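Local coordinates for BCL2-like 10 (Danio rerio, PDB 6FBX), which is a pro-survival Bcl-2 family member that binds the BH3 segment of Bad, may have channel activity and regulates apoptosis in zebrafish, at residues T30-S33 / E34-A38; E79-D83 / G84-W88. All coordinates share one frame; numbering follows the deposited sequence.

How the contacts relate
Both contacts are local and each includes the N-cap of a helix. Contact 1 caps helix 34-49 with Ser33. Contact 2 turns the chain out of helix 69-80 and leads to Asn87, the N-cap of helix 88-107. Their centres lie 25 Å apart, and their nearest atoms are about 9 Å apart, so they do not touch. Helix 139-146 joins them indirectly. Its Trp140 meets Ser35 of contact 1 and Trp88 of contact 2, and its Phe143 meets Ala38 and Trp88. Contact 2 borders the bound BH3 peptide: Glu79 and Asp83 each form a salt bridge to a basic side chain of it.

Contact 1: residues T30-S33 / E34-A38; sequences TPPS and ESAEA
Ser33 is the N-cap of helix 34-49, and it meets the first turn through both its side chain and its carbonyl. OG lies between the backbone N and the carbonyl carbon (chi1 68°), which turns it back over the start of the helix. There it shares a hydrogen bond with Ser35 OG at 2.9 Å; either hydroxyl could be the donor. Ser33 OG also lies 3.0 Å from Ala36 N. The first i to i+4 bond of the helix runs from Glu37 N to Ser33 O, 3.0 Å long and nearly straight at 166°. Two prolines lead into the cap and pack on the same turn. The ring of Pro32 sets CD against the methyl of Ala36, with Pro32 CD 3.6 Å from Ala36 CB. Pro31 lies against the base of Glu37, its CB 3.8 Å from Glu37 CB. The rest of the Glu37 chain is extended, and this residue is exposed. Around the cap, Pro31 and Pro32 also touch Arg40, further along the helix. Pro32 and Ala36 reach Asp19 of helix 2-24. Ser35 touches Leu16 of helix 2-24 and also Trp140 and Cys144 of helix 139-146.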
ATOM      1  N   THR A  30       2.111  10.694 -16.965  1.00 43.46           N
ATOM      2  CA  THR A  30       2.786   9.472 -17.373  1.00 46.62           C
ATOM      3  C   THR A  30       3.526   8.872 -16.178  1.00 42.26           C
ATOM      4  O   THR A  30       4.075   9.614 -15.353  1.00 42.23           O
ATOM      5  CB  THR A  30       3.767   9.750 -18.514  1.00 53.99           C
ATOM      6  OG1 THR A  30       4.738  10.717 -18.092  1.00 58.45           O
ATOM      7  CG2 THR A  30       3.028  10.273 -19.738  1.00 56.30           C
ATOM      8  N   PRO A  31       3.552   7.549 -16.042  1.00 38.70           N
ATOM      9  CA  PRO A  31       4.276   6.936 -14.925  1.00 36.41           C
ATOM     10  C   PRO A  31       5.715   7.419 -14.883  1.00 35.41           C
ATOM     11  O   PRO A  31       6.391   7.464 -15.922  1.00 35.98           O
ATOM     12  CB  PRO A  31       4.199   5.433 -15.234  1.00 37.89           C
ATOM     13  CG  PRO A  31       2.983   5.283 -16.069  1.00 39.82           C
ATOM     14  CD  PRO A  31       2.883   6.539 -16.884  1.00 40.27           C
ATOM     15  N   PRO A  32       6.220   7.800 -13.703  1.00 37.81           N
ATOM     16  CA  PRO A  32       7.609   8.277 -13.626  1.00 39.73           C
ATOM     17  C   PRO A  32       8.651   7.177 -13.722  1.00 39.24           C
ATOM     18  O   PRO A  32       9.823   7.488 -13.970  1.00 41.32           O
ATOM     19  CB  PRO A  32       7.668   8.962 -12.253  1.00 39.94           C
ATOM     20  CG  PRO A  32       6.639   8.249 -11.445  1.00 38.69           C
ATOM     21  CD  PRO A  32       5.529   7.917 -12.406  1.00 37.95           C
ATOM     22  N   SER A  33       8.270   5.916 -13.535  1.00 36.18           N
ATOM     23  CA  SER A  33       9.226   4.819 -13.525  1.00 34.74           C
ATOM     24  C   SER A  33       8.523   3.547 -13.970  1.00 32.79           C
ATOM     25  O   SER A  33       7.295   3.444 -13.923  1.00 30.35           O
ATOM     26  CB  SER A  33       9.836   4.616 -12.134  1.00 33.01           C
ATOM     27  OG  SER A  33       8.856   4.146 -11.219  1.00 32.32           O
ATOM     28  N   GLU A  34       9.324   2.570 -14.399  1.00 32.93           N
ATOM     29  CA  GLU A  34       8.773   1.271 -14.768  1.00 38.66           C
ATOM     30  C   GLU A  34       8.018   0.647 -13.598  1.00 28.01           C
ATOM     31  O   GLU A  34       6.962   0.030 -13.786  1.00 24.73           O
ATOM     32  CB  GLU A  34       9.894   0.348 -15.244  1.00 58.74           C
ATOM     33  CG  GLU A  34       9.414  -0.919 -15.928  1.00 80.76           C
ATOM     34  CD  GLU A  34      10.526  -1.933 -16.121  1.00101.18           C
ATOM     35  OE1 GLU A  34      11.707  -1.563 -15.953  1.00108.18           O
ATOM     36  OE2 GLU A  34      10.218  -3.102 -16.436  1.00108.47           O
ATOM     37  N   SER A  35       8.542   0.806 -12.380  1.00 24.53           N
ATOM     38  CA  SER A  35       7.862   0.268 -11.204  1.00 26.82           C
ATOM     39  C   SER A  35       6.537   0.973 -10.958  1.00 24.69           C
ATOM     40  O   SER A  35       5.559   0.337 -10.548  1.00 23.11           O
ATOM     41  CB  SER A  35       8.771   0.377  -9.977  1.00 33.98           C
ATOM     42  OG  SER A  35       9.240   1.701  -9.803  1.00 40.81           O
ATOM     43  N   ALA A  36       6.480   2.283 -11.207  1.00 27.64           N
ATOM     44  CA  ALA A  36       5.220   3.005 -11.073  1.00 28.08           C
ATOM     45  C   ALA A  36       4.197   2.510 -12.084  1.00 28.42           C
ATOM     46  O   ALA A  36       3.026   2.306 -11.743  1.00 29.94           O
ATOM     47  CB  ALA A  36       5.457   4.504 -11.239  1.00 30.72           C
ATOM     48  N   GLU A  37       4.615   2.309 -13.336  1.00 26.05           N
ATOM     49  CA  GLU A  37       3.703   1.751 -14.328  1.00 28.71           C
ATOM     50  C   GLU A  37       3.170   0.399 -13.873  1.00 25.65           C
ATOM     51  O   GLU A  37       1.975   0.111 -14.016  1.00 27.25           O
ATOM     52  CB  GLU A  37       4.405   1.622 -15.681  1.00 35.43           C
ATOM     53  CG  GLU A  37       3.494   1.134 -16.796  1.00 46.17           C
ATOM     54  CD  GLU A  37       4.124   1.264 -18.170  1.00 58.62           C
ATOM     55  OE1 GLU A  37       3.444   0.946 -19.168  1.00 66.08           O
ATOM     56  OE2 GLU A  37       5.297   1.687 -18.253  1.00 62.51           O
ATOM     57  N   ALA A  38       4.039  -0.434 -13.297  1.00 24.36           N
ATOM     58  CA  ALA A  38       3.615  -1.754 -12.843  1.00 25.15           C
ATOM     59  C   ALA A  38       2.654  -1.656 -11.665  1.00 23.26           C
ATOM     60  O   ALA A  38       1.630  -2.351 -11.634  1.00 24.08           O
ATOM     61  CB  ALA A  38       4.834  -2.592 -12.466  1.00 26.47           C
TER

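Contact 2: residues E79-D83 / G84-W88; sequences ELVGD and GKMNW
The carboxylate of Asp83 has the backbone N of Lys85 above one face, while the aliphatic chain of Lys85 runs past OD1 implausibly close, so the placement of these two poorly ordered side chains is doubtful. A second flat group, the indole of Trp88, is buried. It meets Trp133 and Phe143 edge-to-face, and Trp140 and Phe146 with their planes at intermediate angles. The sequence here is that of the BH1 motif of Bcl-2 proteins, with its Asn-Trp-Gly-Arg run starting at Asn87.

The bond from Lys85 N to Asp83 OD1 is weak, 3.3 Å long and bent to 136°. The charged ends of Asp83 and Lys85 stay beyond salt-bridge range. Asp83 OD2 has stronger partners, a salt bridge to Arg90 and another to a basic side chain of the bound BH3 peptide.

A type I beta turn from Val81 to Gly84 closes helix 69-80. Its bond, Gly84 N to Val81 O, is 2.9 Å long. Gly84 then takes a positive phi, which glycine adopts readily. At the far end Asn87 OD1 caps Arg90 N, starting helix 88-107. Met86 packs on Leu126 and Trp133. Its chain bends at chi2 (74°) and carries the sulfur back across Val81, with Met86 SD 3.7 Å from Val81 CG1.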
ATOM      1  N   GLU A  79      -0.804  -6.325  11.018  1.00 31.24           N
ATOM      2  CA  GLU A  79      -1.681  -7.487  11.114  1.00 33.80           C
ATOM      3  C   GLU A  79      -1.769  -8.237   9.793  1.00 36.26           C
ATOM      4  O   GLU A  79      -1.895  -9.466   9.789  1.00 40.71           O
ATOM      5  CB  GLU A  79      -3.075  -7.053  11.567  1.00 34.80           C
ATOM      6  CG  GLU A  79      -3.203  -6.854  13.069  1.00 41.51           C
ATOM      7  CD  GLU A  79      -3.092  -8.156  13.838  1.00 52.09           C
ATOM      8  OE1 GLU A  79      -3.278  -9.229  13.226  1.00 55.94           O
ATOM      9  OE2 GLU A  79      -2.816  -8.110  15.054  1.00 57.44           O
ATOM     10  N   LEU A  80      -1.719  -7.522   8.670  1.00 32.72           N
ATOM     11  CA  LEU A  80      -1.720  -8.181   7.368  1.00 31.93           C
ATOM     12  C   LEU A  80      -0.601  -9.210   7.279  1.00 35.50           C
ATOM     13  O   LEU A  80      -0.823 -10.352   6.860  1.00 38.02           O
ATOM     14  CB  LEU A  80      -1.588  -7.136   6.260  1.00 27.56           C
ATOM     15  CG  LEU A  80      -1.353  -7.634   4.830  1.00 28.31           C
ATOM     16  CD1 LEU A  80      -2.389  -8.670   4.428  1.00 30.15           C
ATOM     17  CD2 LEU A  80      -1.373  -6.460   3.863  1.00 27.61           C
ATOM     18  N   VAL A  81       0.607  -8.823   7.679  1.00 37.47           N
ATOM     19  CA  VAL A  81       1.762  -9.712   7.648  1.00 40.10           C
ATOM     20  C   VAL A  81       2.010 -10.352   9.016  1.00 44.88           C
ATOM     21  O   VAL A  81       3.097 -10.872   9.268  1.00 51.25           O
ATOM     22  CB  VAL A  81       3.016  -8.982   7.143  1.00 37.28           C
ATOM     23  CG1 VAL A  81       2.743  -8.320   5.786  1.00 36.01           C
ATOM     24  CG2 VAL A  81       3.514  -7.968   8.185  1.00 36.49           C
ATOM     25  N   GLY A  82       1.016 -10.322   9.907  1.00 44.28           N
ATOM     26  CA  GLY A  82       1.191 -10.817  11.263  1.00 47.61           C
ATOM     27  C   GLY A  82       1.551 -12.285  11.355  1.00 55.23           C
ATOM     28  O   GLY A  82       1.955 -12.738  12.433  1.00 54.41           O
ATOM     29  N   ASP A  83       1.409 -13.039  10.268  1.00 67.19           N
ATOM     30  CA  ASP A  83       1.790 -14.444  10.248  1.00 82.09           C
ATOM     31  C   ASP A  83       3.254 -14.644   9.873  1.00 87.49           C
ATOM     32  O   ASP A  83       3.648 -15.765   9.538  1.00 89.79           O
ATOM     33  CB  ASP A  83       0.888 -15.217   9.283  1.00 89.65           C
ATOM     34  CG  ASP A  83       1.030 -14.753   7.851  1.00 93.08           C
ATOM     35  OD1 ASP A  83       1.861 -15.331   7.122  1.00 95.04           O
ATOM     36  OD2 ASP A  83       0.318 -13.807   7.454  1.00 93.20           O
ATOM     37  N   GLY A  84       4.062 -13.582   9.920  1.00 88.98           N
ATOM     38  CA  GLY A  84       5.477 -13.671   9.631  1.00 83.68           C
ATOM     39  C   GLY A  84       5.830 -13.746   8.163  1.00 72.53           C
ATOM     40  O   GLY A  84       7.016 -13.635   7.824  1.00 69.31           O
ATOM     41  N   LYS A  85       4.853 -13.924   7.281  1.00 66.86           N
ATOM     42  CA  LYS A  85       5.111 -14.092   5.860  1.00 63.23           C
ATOM     43  C   LYS A  85       4.953 -12.766   5.126  1.00 52.94           C
ATOM     44  O   LYS A  85       4.170 -11.897   5.518  1.00 50.54           O
ATOM     45  CB  LYS A  85       4.175 -15.139   5.257  1.00 71.51           C
ATOM     46  CG  LYS A  85       4.256 -16.495   5.946  1.00 82.91           C
ATOM     47  CD  LYS A  85       3.199 -17.460   5.434  1.00 92.27           C
ATOM     48  CE  LYS A  85       3.115 -18.701   6.313  1.00100.32           C
ATOM     49  NZ  LYS A  85       1.968 -19.578   5.948  1.00104.01           N
ATOM     50  N   MET A  86       5.713 -12.628   4.045  1.00 48.79           N
ATOM     51  CA  MET A  86       5.746 -11.413   3.248  1.00 42.82           C
ATOM     52  C   MET A  86       5.834 -11.807   1.783  1.00 35.86           C
ATOM     53  O   MET A  86       6.594 -12.711   1.428  1.00 35.04           O
ATOM     54  CB  MET A  86       6.944 -10.540   3.638  1.00 46.64           C
ATOM     55  CG  MET A  86       6.987  -9.180   2.980  1.00 50.70           C
ATOM     56  SD  MET A  86       5.781  -8.040   3.672  1.00 55.36           S
ATOM     57  CE  MET A  86       6.487  -6.485   3.138  1.00 56.69           C
ATOM     58  N   ASN A  87       5.051 -11.143   0.938  1.00 30.07           N
ATOM     59  CA  ASN A  87       5.122 -11.392  -0.497  1.00 28.53           C
ATOM     60  C   ASN A  87       4.616 -10.159  -1.234  1.00 25.58           C
ATOM     61  O   ASN A  87       4.044  -9.242  -0.639  1.00 23.16           O
ATOM     62  CB  ASN A  87       4.341 -12.656  -0.889  1.00 29.14           C
ATOM     63  CG  ASN A  87       2.855 -12.548  -0.604  1.00 28.81           C
ATOM     64  OD1 ASN A  87       2.206 -11.577  -0.980  1.00 26.06           O
ATOM     65  ND2 ASN A  87       2.309 -13.559   0.060  1.00 32.02           N
ATOM     66  N   TRP A  88       4.854 -10.137  -2.547  1.00 24.21           N
ATOM     67  CA  TRP A  88       4.512  -8.951  -3.329  1.00 20.75           C
ATOM     68  C   TRP A  88       3.004  -8.734  -3.400  1.00 21.47           C
ATOM     69  O   TRP A  88       2.552  -7.588  -3.495  1.00 22.28           O
ATOM     70  CB  TRP A  88       5.095  -9.057  -4.738  1.00 21.82           C
ATOM     71  CG  TRP A  88       6.577  -8.839  -4.812  1.00 22.39           C
ATOM     72  CD1 TRP A  88       7.512  -9.703  -5.316  1.00 23.63           C
ATOM     73  CD2 TRP A  88       7.299  -7.679  -4.378  1.00 22.31           C
ATOM     74  NE1 TRP A  88       8.769  -9.151  -5.221  1.00 22.68           N
ATOM     75  CE2 TRP A  88       8.666  -7.910  -4.649  1.00 22.47           C
ATOM     76  CE3 TRP A  88       6.925  -6.468  -3.786  1.00 21.65           C
ATOM     77  CZ2 TRP A  88       9.657  -6.974  -4.345  1.00 24.17           C
ATOM     78  CZ3 TRP A  88       7.911  -5.538  -3.488  1.00 23.06           C
ATOM     79  CH2 TRP A  88       9.259  -5.799  -3.763  1.00 23.10           C
TER